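Fucoxanthin chlorophyll a/c-binding protein Lhcq3 (Chaetoceros gracilis, PDB 6L4U) probably harvests light, binding chlorophylls a and c, fucoxanthin and diadinoxanthin as an antenna protein of a diatom photosystem. Local coordinates at residues A120-L123 against G124-I128; P147-F151 against P152-F156; I180-M183 against S184-A188. All blocks are in the same frame, centred on the assembly; numbering follows the deposited sequence.

How the interactions relate
Pigment binding from a short run of chain takes three forms here. Interactions 1 and 3 are buried turns of two successive helices, 116-134 and 161-190, while interaction 2 lies in the loop joining them and is only partly buried. Interaction 1 binds a chlorophyll magnesium through a side-chain amide; interaction 2 does so through a backbone carbonyl that no helical bond claims; interaction 3 meets a carotenoid through a hydroxyl and an aromatic ring. The centres of interactions 1 and 2 are about 17 Å apart, yet one chlorophyll a bridges them. Interactions 2 and 3 lie on opposite sides of the chain's centre, about 29 Å between centres.

Interaction 1. Residues A120-L123 against G124-I128; sequences AQIL and GTIFI. With KC1 (Chlorophyll c1), chain B.
The carboxamide of Gln121 stands steeply over one face of the chlorophyll c1 macrocycle, while Thr125, one turn further on, touches both the Gln121 carbonyl and the rim of the same pigment. Gln121 OE1 coordinates the central magnesium, KC1 MG, at 2.1 Å; the C=O...Mg angle is about 133°, so the metal lies well off the C=O line. The other arm of the amide hangs over the same face, with Gln121 NE2 3.1 Å from KC1 NA. With CG anti to the carbonyl carbon (chi1 -74°) and the chain extended beyond it, the amide is carried straight out from the helix to the metal. At the macrocycle's edge, Ile122 CD1 rests against the methyl KC1 CMD at 3.8 Å, and Thr125 CG2 lies 3.7 Å from the ethyl carbon KC1 CBC.

These residues belong to helix 116-134, the second in sequence of the three long helices of the light-harvesting fold, a family in which side-chain amides serve as magnesium ligands. The strongest partner of Thr125 OG1 is not in the helix: it bonds to the chlorophyll a whose magnesium is held by Phe151, so one turn serves two pigments. Another chlorophyll a touches Ala120, Gln121, Gly124 and Thr125.

Ile122 and Ile126 run side by side, pointing the same way, with Ile122 CG2 3.9 Å from Ile126 CD1, and together they touch diadinoxanthin. The backbone between them is regular: Ile126 N donates to Ile122 O at 3.2 Å with an N-H...O angle of 158°. Gly124 N reaches Ala120 O at the same length. Leu123 packs on an aromatic side chain of another protein chain and touches a second chlorophyll c1.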
# COMPACT_ATOMS: atom_id res chain seq x y z
N ALA X 120 38.30 -15.30 -59.23
CA ALA X 120 38.67 -15.21 -57.82
C ALA X 120 40.15 -15.49 -57.62
O ALA X 120 40.76 -14.94 -56.69
CB ALA X 120 37.83 -16.18 -56.99
N GLN X 121 40.75 -16.33 -58.46
CA GLN X 121 42.18 -16.57 -58.39
C GLN X 121 42.97 -15.41 -58.97
O GLN X 121 44.05 -15.07 -58.48
CB GLN X 121 42.53 -17.87 -59.11
CG GLN X 121 42.14 -19.11 -58.35
CD GLN X 121 42.62 -20.38 -59.02
OE1 GLN X 121 43.67 -20.39 -59.67
NE2 GLN X 121 41.87 -21.45 -58.87
N ILE X 122 42.45 -14.79 -60.03
CA ILE X 122 43.15 -13.67 -60.66
C ILE X 122 43.10 -12.44 -59.77
O ILE X 122 44.13 -11.82 -59.50
CB ILE X 122 42.55 -13.38 -62.05
CG1 ILE X 122 42.83 -14.53 -63.01
CG2 ILE X 122 43.10 -12.08 -62.61
CD1 ILE X 122 42.18 -14.35 -64.36
N LEU X 123 41.91 -12.10 -59.27
CA LEU X 123 41.75 -10.90 -58.45
C LEU X 123 42.42 -11.05 -57.09
O LEU X 123 42.79 -10.04 -56.48
CB LEU X 123 40.26 -10.59 -58.27
CG LEU X 123 39.52 -10.08 -59.50
CD1 LEU X 123 38.07 -9.83 -59.16
CD2 LEU X 123 40.17 -8.82 -60.02
N GLY X 124 42.61 -12.28 -56.61
CA GLY X 124 43.28 -12.47 -55.34
C GLY X 124 44.77 -12.20 -55.39
O GLY X 124 45.32 -11.60 -54.46
N THR X 125 45.45 -12.64 -56.45
CA THR X 125 46.88 -12.37 -56.56
C THR X 125 47.16 -10.91 -56.90
O THR X 125 48.22 -10.39 -56.54
CB THR X 125 47.53 -13.28 -57.60
OG1 THR X 125 47.15 -12.86 -58.91
CG2 THR X 125 47.11 -14.71 -57.38
N ILE X 126 46.23 -10.25 -57.59
CA ILE X 126 46.37 -8.81 -57.82
C ILE X 126 46.20 -8.06 -56.51
O ILE X 126 46.89 -7.06 -56.27
CB ILE X 126 45.38 -8.36 -58.91
CG1 ILE X 126 45.71 -9.03 -60.23
CG2 ILE X 126 45.41 -6.86 -59.11
CD1 ILE X 126 44.73 -8.73 -61.34
N PHE X 127 45.33 -8.55 -55.62
CA PHE X 127 45.15 -7.93 -54.31
C PHE X 127 46.42 -8.00 -53.48
O PHE X 127 46.79 -7.03 -52.82
CB PHE X 127 43.99 -8.60 -53.56
CG PHE X 127 43.35 -7.74 -52.49
CD1 PHE X 127 42.10 -7.19 -52.69
CD2 PHE X 127 43.99 -7.52 -51.27
CE1 PHE X 127 41.51 -6.40 -51.73
CE2 PHE X 127 43.40 -6.73 -50.31
CZ PHE X 127 42.16 -6.17 -50.53
N ILE X 128 47.12 -9.14 -53.51
CA ILE X 128 48.39 -9.26 -52.81
C ILE X 128 49.45 -8.40 -53.49
O ILE X 128 50.27 -7.76 -52.82
CB ILE X 128 48.80 -10.74 -52.71
CG1 ILE X 128 47.81 -11.49 -51.83
CG2 ILE X 128 50.20 -10.91 -52.16
CD1 ILE X 128 48.09 -12.95 -51.71
NB KC1 B . 45.76 -22.72 -59.30
ND KC1 B . 43.47 -20.80 -62.03
C1A KC1 B . 42.23 -23.67 -61.35
C1B KC1 B . 45.65 -23.96 -58.82
C1C KC1 B . 46.79 -19.93 -60.02
C1D KC1 B . 43.45 -19.53 -62.70
C2A KC1 B . 41.55 -25.00 -61.09
C2B KC1 B . 46.73 -24.39 -57.90
C2C KC1 B . 47.51 -18.65 -60.24
C2D KC1 B . 42.29 -19.29 -63.58
C3A KC1 B . 42.50 -25.64 -60.09
C3B KC1 B . 47.59 -23.18 -57.88
C3C KC1 B . 46.67 -17.98 -61.25
C3D KC1 B . 41.56 -20.57 -63.39
C4A KC1 B . 43.51 -24.56 -59.99
C4B KC1 B . 46.88 -22.23 -58.77
C4C KC1 B . 45.58 -18.96 -61.48
C4D KC1 B . 42.30 -21.35 -62.51
CAA KC1 B . 41.51 -25.98 -62.26
CAB KC1 B . 48.86 -22.96 -57.15
CAC KC1 B . 46.87 -16.63 -61.90
CAD KC1 B . 40.36 -21.34 -63.78
CBA KC1 B . 40.09 -26.30 -62.70
CBB KC1 B . 49.98 -22.67 -57.79
CBC KC1 B . 46.35 -15.60 -60.93
CBD KC1 B . 40.38 -22.64 -63.08
CED KC1 B . 36.87 -23.44 -61.72
CGA KC1 B . 39.27 -27.01 -61.65
CGD KC1 B . 39.20 -22.66 -62.15
CHA KC1 B . 41.63 -22.64 -62.28
CHB KC1 B . 44.52 -24.82 -59.16
CHC KC1 B . 47.37 -20.87 -59.05
CHD KC1 B . 44.55 -18.59 -62.46
CMA KC1 B . 41.81 -25.79 -58.74
CMB KC1 B . 46.92 -25.70 -57.20
CMC KC1 B . 48.77 -18.16 -59.59
CMD KC1 B . 41.81 -18.17 -64.47
NA KC1 B . 43.31 -23.45 -60.70
NC KC1 B . 45.67 -20.10 -60.74
O1A KC1 B . 38.05 -26.92 -61.67
O1D KC1 B . 39.31 -22.33 -60.99
O2A KC1 B . 39.89 -27.80 -60.60
O2D KC1 B . 37.91 -23.10 -62.63
OBD KC1 B . 39.44 -20.93 -64.58
MG KC1 B . 44.68 -21.90 -60.82

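Interaction 2. Residues P147-F151 against P152-F156; sequences PTMVF and PAIDF. With CLA (chlorophyll a), chain C.
Met149 folds back on the residues that follow it, its sulfur against the oxygen end of the Pro152 carbonyl and its methyl against Phe156, and this is the tight half of the contact. Met149 SD is 3.3 Å from Pro152 O and 3.9 Å from Ile154 CD1. A bend at the last torsion (chi3 -57°) turns the methyl aside from the sulfur's path, bringing Met149 CE to 3.6 Å from Phe156 CZ, where it meets the ring obliquely. Shortened to an alanine, this position is likely to leave a gap among Pro152, Ile154 and Phe156, with the Phe156 ring freer to turn.

The chain reverses direction compactly because the peptide bond before Pro152 is cis and Ala153 is the centre of an inverse gamma turn, closed by a weak bond from Ile154 N to Pro152 O. The loop joins helix 116-134 to helix 161-190, and it holds a chlorophyll by a main-chain ligand, an arrangement also known in plant LHCII. Phe151 O binds the magnesium, CLA MG, at 2.2 Å with an almost straight C=O...metal angle of about 162°. A second grip comes from Val150 N, which donates to the ester carbonyl CLA O1D at 3.0 Å. Pro152 lies over the same macrocycle, its CD 3.3 Å from CLA NC.

The loose side is that of Ala153, which offers little more than its methyl, close to the Val150 carbonyl. Phe151 CG is anti to the backbone N (chi1 -160°), which swings the ring away from Met149 and out along the pigment, Phe151 CD2 lying 3.5 Å from CLA C2B. Asp155 faces another subunit, its carbonyl oxygen accepting a hydrogen bond from Thr66 of the neighbouring Lhcq10 chain.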
# COMPACT_ATOMS: atom_id res chain seq x y z
N PRO X 147 56.09 0.85 -57.98
CA PRO X 147 55.91 -0.61 -57.89
C PRO X 147 56.86 -1.46 -58.73
O PRO X 147 56.85 -1.42 -59.96
CB PRO X 147 54.47 -0.81 -58.36
CG PRO X 147 53.79 0.40 -57.90
CD PRO X 147 54.77 1.52 -58.08
N THR X 148 57.68 -2.24 -58.03
CA THR X 148 58.60 -3.19 -58.64
C THR X 148 58.02 -4.60 -58.53
O THR X 148 56.92 -4.80 -58.01
CB THR X 148 59.97 -3.09 -57.99
OG1 THR X 148 59.88 -3.46 -56.61
CG2 THR X 148 60.51 -1.68 -58.10
N MET X 149 58.78 -5.58 -59.01
CA MET X 149 58.23 -6.92 -59.20
C MET X 149 58.07 -7.65 -57.88
O MET X 149 58.94 -7.57 -57.00
CB MET X 149 59.11 -7.72 -60.15
CG MET X 149 58.33 -8.74 -60.97
SD MET X 149 59.31 -9.53 -62.26
CE MET X 149 59.85 -8.10 -63.19
N VAL X 150 56.95 -8.35 -57.73
CA VAL X 150 56.58 -9.00 -56.49
C VAL X 150 56.96 -10.47 -56.55
O VAL X 150 57.69 -10.97 -55.68
CB VAL X 150 55.07 -8.84 -56.21
CG1 VAL X 150 54.64 -9.71 -55.06
CG2 VAL X 150 54.75 -7.39 -55.92
N PHE X 151 56.47 -11.18 -57.55
CA PHE X 151 56.85 -12.57 -57.74
C PHE X 151 56.99 -12.86 -59.23
O PHE X 151 56.00 -12.84 -59.97
CB PHE X 151 55.83 -13.52 -57.12
CG PHE X 151 56.37 -14.88 -56.87
CD1 PHE X 151 57.22 -15.11 -55.80
CD2 PHE X 151 56.05 -15.93 -57.71
CE1 PHE X 151 57.74 -16.37 -55.57
CE2 PHE X 151 56.56 -17.20 -57.48
CZ PHE X 151 57.40 -17.41 -56.41
N PRO X 152 58.21 -13.16 -59.71
CA PRO X 152 59.48 -13.32 -59.00
C PRO X 152 60.15 -11.98 -58.68
O PRO X 152 60.16 -11.08 -59.50
CB PRO X 152 60.29 -14.16 -59.98
CG PRO X 152 59.78 -13.75 -61.31
CD PRO X 152 58.37 -13.31 -61.16
N ALA X 153 60.69 -11.85 -57.46
CA ALA X 153 61.14 -10.56 -56.95
C ALA X 153 62.60 -10.31 -57.33
O ALA X 153 63.50 -10.25 -56.49
CB ALA X 153 60.95 -10.48 -55.45
N ILE X 154 62.83 -10.12 -58.63
CA ILE X 154 64.16 -9.75 -59.11
C ILE X 154 64.45 -8.32 -58.66
O ILE X 154 63.58 -7.45 -58.72
CB ILE X 154 64.25 -9.88 -60.65
CG1 ILE X 154 64.00 -11.31 -61.11
CG2 ILE X 154 65.61 -9.45 -61.18
CD1 ILE X 154 62.64 -11.53 -61.67
N ASP X 155 65.66 -8.09 -58.17
CA ASP X 155 66.11 -6.76 -57.77
C ASP X 155 66.49 -6.03 -59.06
O ASP X 155 67.06 -6.63 -59.97
CB ASP X 155 67.27 -6.89 -56.78
CG ASP X 155 67.72 -5.56 -56.17
OD1 ASP X 155 67.74 -4.50 -56.83
OD2 ASP X 155 68.07 -5.58 -54.97
N PHE X 156 66.18 -4.74 -59.12
CA PHE X 156 66.50 -3.90 -60.27
C PHE X 156 67.11 -2.56 -59.85
O PHE X 156 66.94 -1.56 -60.54
CB PHE X 156 65.27 -3.62 -61.13
CG PHE X 156 64.60 -4.85 -61.67
CD1 PHE X 156 65.12 -5.50 -62.77
CD2 PHE X 156 63.42 -5.31 -61.12
CE1 PHE X 156 64.49 -6.62 -63.30
CE2 PHE X 156 62.79 -6.42 -61.64
CZ PHE X 156 63.32 -7.07 -62.73
MG CLA C . 54.74 -12.96 -61.73
CHA CLA C . 53.73 -9.65 -61.58
CHB CLA C . 52.53 -13.67 -59.29
CHC CLA C . 55.38 -16.22 -62.32
CHD CLA C . 56.85 -12.06 -64.64
NA CLA C . 53.34 -11.88 -60.65
C1A CLA C . 53.09 -10.62 -60.62
C2A CLA C . 52.08 -10.17 -59.58
C3A CLA C . 51.77 -11.46 -58.85
C4A CLA C . 52.61 -12.40 -59.65
CMA CLA C . 52.27 -11.42 -57.42
CAA CLA C . 50.72 -9.71 -60.14
CBA CLA C . 50.33 -10.10 -61.57
CGA CLA C . 49.72 -11.47 -61.64
O1A CLA C . 48.94 -11.84 -60.78
O2A CLA C . 50.05 -12.37 -62.72
NB CLA C . 54.04 -14.69 -60.93
C1B CLA C . 53.21 -14.82 -59.89
C2B CLA C . 52.99 -16.21 -59.42
C3B CLA C . 53.86 -16.98 -60.35
C4B CLA C . 54.45 -15.93 -61.22
CMB CLA C . 52.13 -16.72 -58.30
CAB CLA C . 54.09 -18.44 -60.40
CBB CLA C . 55.30 -18.96 -60.27
NC CLA C . 55.83 -13.91 -63.20
C1C CLA C . 56.02 -15.24 -63.21
C2C CLA C . 56.97 -15.74 -64.23
C3C CLA C . 57.39 -14.50 -64.91
C4C CLA C . 56.64 -13.45 -64.19
CMC CLA C . 57.39 -17.15 -64.52
CAC CLA C . 58.37 -14.35 -66.05
CBC CLA C . 59.71 -14.16 -65.37
ND CLA C . 55.21 -11.35 -62.90
C1D CLA C . 56.07 -11.01 -63.99
C2D CLA C . 56.10 -9.58 -64.37
C3D CLA C . 55.13 -9.04 -63.37
C4D CLA C . 54.69 -10.11 -62.61
CMD CLA C . 56.81 -8.74 -65.39
CAD CLA C . 54.45 -7.82 -62.89
OBD CLA C . 54.61 -6.64 -63.36
CBD CLA C . 53.56 -8.18 -61.76
CGD CLA C . 54.02 -7.43 -60.56
O1D CLA C . 54.82 -7.90 -59.78
O2D CLA C . 53.48 -6.11 -60.31
CED CLA C . 53.94 -5.36 -59.19
C1 CLA C . 50.82 -13.55 -62.48
C2 CLA C . 51.53 -13.91 -63.76
C3 CLA C . 51.22 -15.03 -64.43
C4 CLA C . 50.16 -15.97 -63.94
C5 CLA C . 51.94 -15.35 -65.72
C6 CLA C . 53.44 -15.60 -65.56
C7 CLA C . 53.78 -17.08 -65.64
C8 CLA C . 53.24 -17.75 -66.90
C9 CLA C . 53.35 -19.27 -66.81
C10 CLA C . 53.97 -17.22 -68.14
C11 CLA C . 52.96 -16.62 -69.11
C12 CLA C . 53.00 -17.34 -70.46
C13 CLA C . 52.94 -16.33 -71.61
C14 CLA C . 52.93 -17.04 -72.96
C15 CLA C . 54.10 -15.35 -71.49
C16 CLA C . 55.46 -15.91 -71.91
C17 CLA C . 56.55 -14.89 -71.59
C18 CLA C . 57.58 -14.77 -72.71
C19 CLA C . 56.92 -14.47 -74.05
C20 CLA C . 58.47 -16.00 -72.79

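Interaction 3. Residues I180-M183 against S184-A188; sequences IAIM and SFISA. With A86 ((3S,3'S,5R,5'R,6S,6'R,8'R)-3,5'-dihydroxy-8-oxo-6',7'-didehydro-5,5',6,6',7,8-hexahydro-5,6-epoxy-beta,beta-caroten-3'- yl acetate), chain D.
Helix 161-190, the last of the three long helices, lends one turn to a fucoxanthin site, where Ser184 and Phe185 converge on the backbone oxygen of Ala181. Ala181 O takes two donors: Ser184 OG at 2.5 Å and Phe185 N at 2.9 Å. The serine can reach back because its hydroxyl sits between the backbone N and the carbonyl carbon (chi1 81°). That hydroxyl is also an acceptor, receiving a hydrogen bond from the carotenoid alcohol A86 O3 at 3.2 Å, so a chain of two hydrogen bonds runs from pigment to helix backbone. The Phe185 ring lies with one face over the same Ala181 O, which is 3.1 Å above its plane and offset toward the rim. Carotenoid carbons complete the surface, Ala181 CB meeting A86 C27 at 3.6 Å and Phe185 CZ meeting A86 C29 at 3.8 Å. Phe204 meets the Phe185 ring edge-to-face, and Lys167 gives the pigment another hydrogen bond. Ile182 packs on Ala73 and Ala76 of helix 56-85, and Ala181 and Phe185 touch its Thr77. A serine hydroxyl bonded to the carbonyl three residues earlier is a familiar feature of membrane helices, here part of a carotenoid site of the light-harvesting fold.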
# COMPACT_ATOMS: atom_id res chain seq x y z
N ILE X 180 45.91 4.48 -75.40
CA ILE X 180 45.10 4.88 -76.54
C ILE X 180 44.62 3.66 -77.31
O ILE X 180 43.50 3.63 -77.83
CB ILE X 180 45.90 5.84 -77.43
CG1 ILE X 180 46.42 7.00 -76.59
CG2 ILE X 180 45.07 6.38 -78.57
CD1 ILE X 180 47.31 7.92 -77.34
N ALA X 181 45.45 2.62 -77.36
CA ALA X 181 45.16 1.44 -78.17
C ALA X 181 44.02 0.62 -77.58
O ALA X 181 43.11 0.20 -78.31
CB ALA X 181 46.41 0.59 -78.32
N ILE X 182 44.04 0.39 -76.27
CA ILE X 182 42.99 -0.43 -75.67
C ILE X 182 41.69 0.37 -75.57
O ILE X 182 40.60 -0.20 -75.68
CB ILE X 182 43.46 -0.99 -74.31
CG1 ILE X 182 42.41 -1.93 -73.69
CG2 ILE X 182 43.78 0.11 -73.32
CD1 ILE X 182 42.17 -3.17 -74.49
N MET X 183 41.78 1.70 -75.44
CA MET X 183 40.58 2.52 -75.52
C MET X 183 40.03 2.57 -76.94
O MET X 183 38.83 2.78 -77.13
CB MET X 183 40.86 3.93 -75.01
CG MET X 183 40.91 4.07 -73.49
SD MET X 183 39.72 3.03 -72.63
CE MET X 183 38.20 3.93 -72.90
N SER X 184 40.89 2.37 -77.94
CA SER X 184 40.40 2.24 -79.31
C SER X 184 39.76 0.88 -79.55
O SER X 184 38.82 0.78 -80.34
CB SER X 184 41.54 2.46 -80.30
OG SER X 184 42.30 1.28 -80.45
N PHE X 185 40.25 -0.16 -78.88
CA PHE X 185 39.75 -1.51 -79.12
C PHE X 185 38.36 -1.69 -78.53
O PHE X 185 37.52 -2.38 -79.11
CB PHE X 185 40.70 -2.55 -78.53
CG PHE X 185 42.02 -2.68 -79.24
CD1 PHE X 185 42.27 -2.04 -80.45
CD2 PHE X 185 43.02 -3.46 -78.69
CE1 PHE X 185 43.49 -2.18 -81.08
CE2 PHE X 185 44.24 -3.60 -79.32
CZ PHE X 185 44.47 -2.95 -80.52
N ILE X 186 38.11 -1.08 -77.37
CA ILE X 186 36.78 -1.13 -76.76
C ILE X 186 35.82 -0.24 -77.54
O ILE X 186 34.65 -0.59 -77.73
CB ILE X 186 36.88 -0.70 -75.29
CG1 ILE X 186 37.86 -1.61 -74.55
CG2 ILE X 186 35.53 -0.79 -74.60
CD1 ILE X 186 38.30 -1.06 -73.22
N SER X 187 36.30 0.90 -78.04
CA SER X 187 35.46 1.79 -78.82
C SER X 187 35.12 1.19 -80.18
O SER X 187 34.03 1.44 -80.72
CB SER X 187 36.15 3.14 -78.99
OG SER X 187 35.35 4.02 -79.76
N ALA X 188 36.03 0.41 -80.75
CA ALA X 188 35.74 -0.27 -82.00
C ALA X 188 34.81 -1.46 -81.79
O ALA X 188 34.04 -1.81 -82.69
CB ALA X 188 37.03 -0.74 -82.67
C A86 D . 52.76 0.01 -77.25
O A86 D . 58.32 -6.80 -68.41
C1 A86 D . 51.84 -1.25 -77.32
C10 A86 D . 57.15 -7.39 -71.20
C11 A86 D . 58.15 -6.47 -70.69
C12 A86 D . 58.44 -5.19 -71.42
C13 A86 D . 58.89 -6.80 -69.44
C14 A86 D . 60.52 -7.17 -69.48
C15 A86 D . 61.33 -5.83 -69.45
C16 A86 D . 62.25 -5.54 -70.63
C17 A86 D . 63.74 -5.77 -70.38
C18 A86 D . 64.20 -5.04 -69.22
C19 A86 D . 63.47 -5.61 -67.95
C2 A86 D . 52.07 -2.41 -76.56
C20 A86 D . 61.88 -5.41 -68.12
C21 A86 D . 61.30 -6.23 -66.90
C22 A86 D . 61.89 -6.41 -71.87
C23 A86 D . 62.05 -4.09 -71.03
C24 A86 D . 50.62 -1.31 -78.22
C25 A86 D . 50.54 -0.78 -79.53
C26 A86 D . 49.10 -1.00 -80.27
C27 A86 D . 48.50 -0.07 -81.14
C28 A86 D . 49.17 1.22 -81.46
C29 A86 D . 47.08 -0.43 -81.78
C3 A86 D . 53.16 -2.63 -75.61
C30 A86 D . 46.45 0.49 -82.72
C31 A86 D . 45.83 1.38 -83.66
C32 A86 D . 46.01 1.16 -85.18
C33 A86 D . 45.74 2.37 -86.10
C34 A86 D . 44.73 3.43 -85.60
C35 A86 D . 44.85 3.70 -84.09
C36 A86 D . 44.77 2.42 -83.25
C37 A86 D . 45.01 2.80 -81.77
C38 A86 D . 44.05 5.02 -87.30
C39 A86 D . 44.28 6.33 -88.11
C4 A86 D . 53.27 -3.93 -75.12
C40 A86 D . 47.47 0.70 -85.40
C41 A86 D . 45.08 -0.02 -85.59
C5 A86 D . 54.41 -4.41 -74.01
C6 A86 D . 54.18 -5.64 -73.37
C7 A86 D . 52.90 -6.50 -73.70
C8 A86 D . 55.19 -6.20 -72.26
C9 A86 D . 56.38 -7.01 -72.49
O1 A86 D . 60.68 -4.75 -68.68
O2 A86 D . 65.59 -5.21 -69.09
O3 A86 D . 43.49 1.86 -83.37
O4 A86 D . 45.00 4.64 -86.27
O5 A86 D . 43.11 4.36 -87.53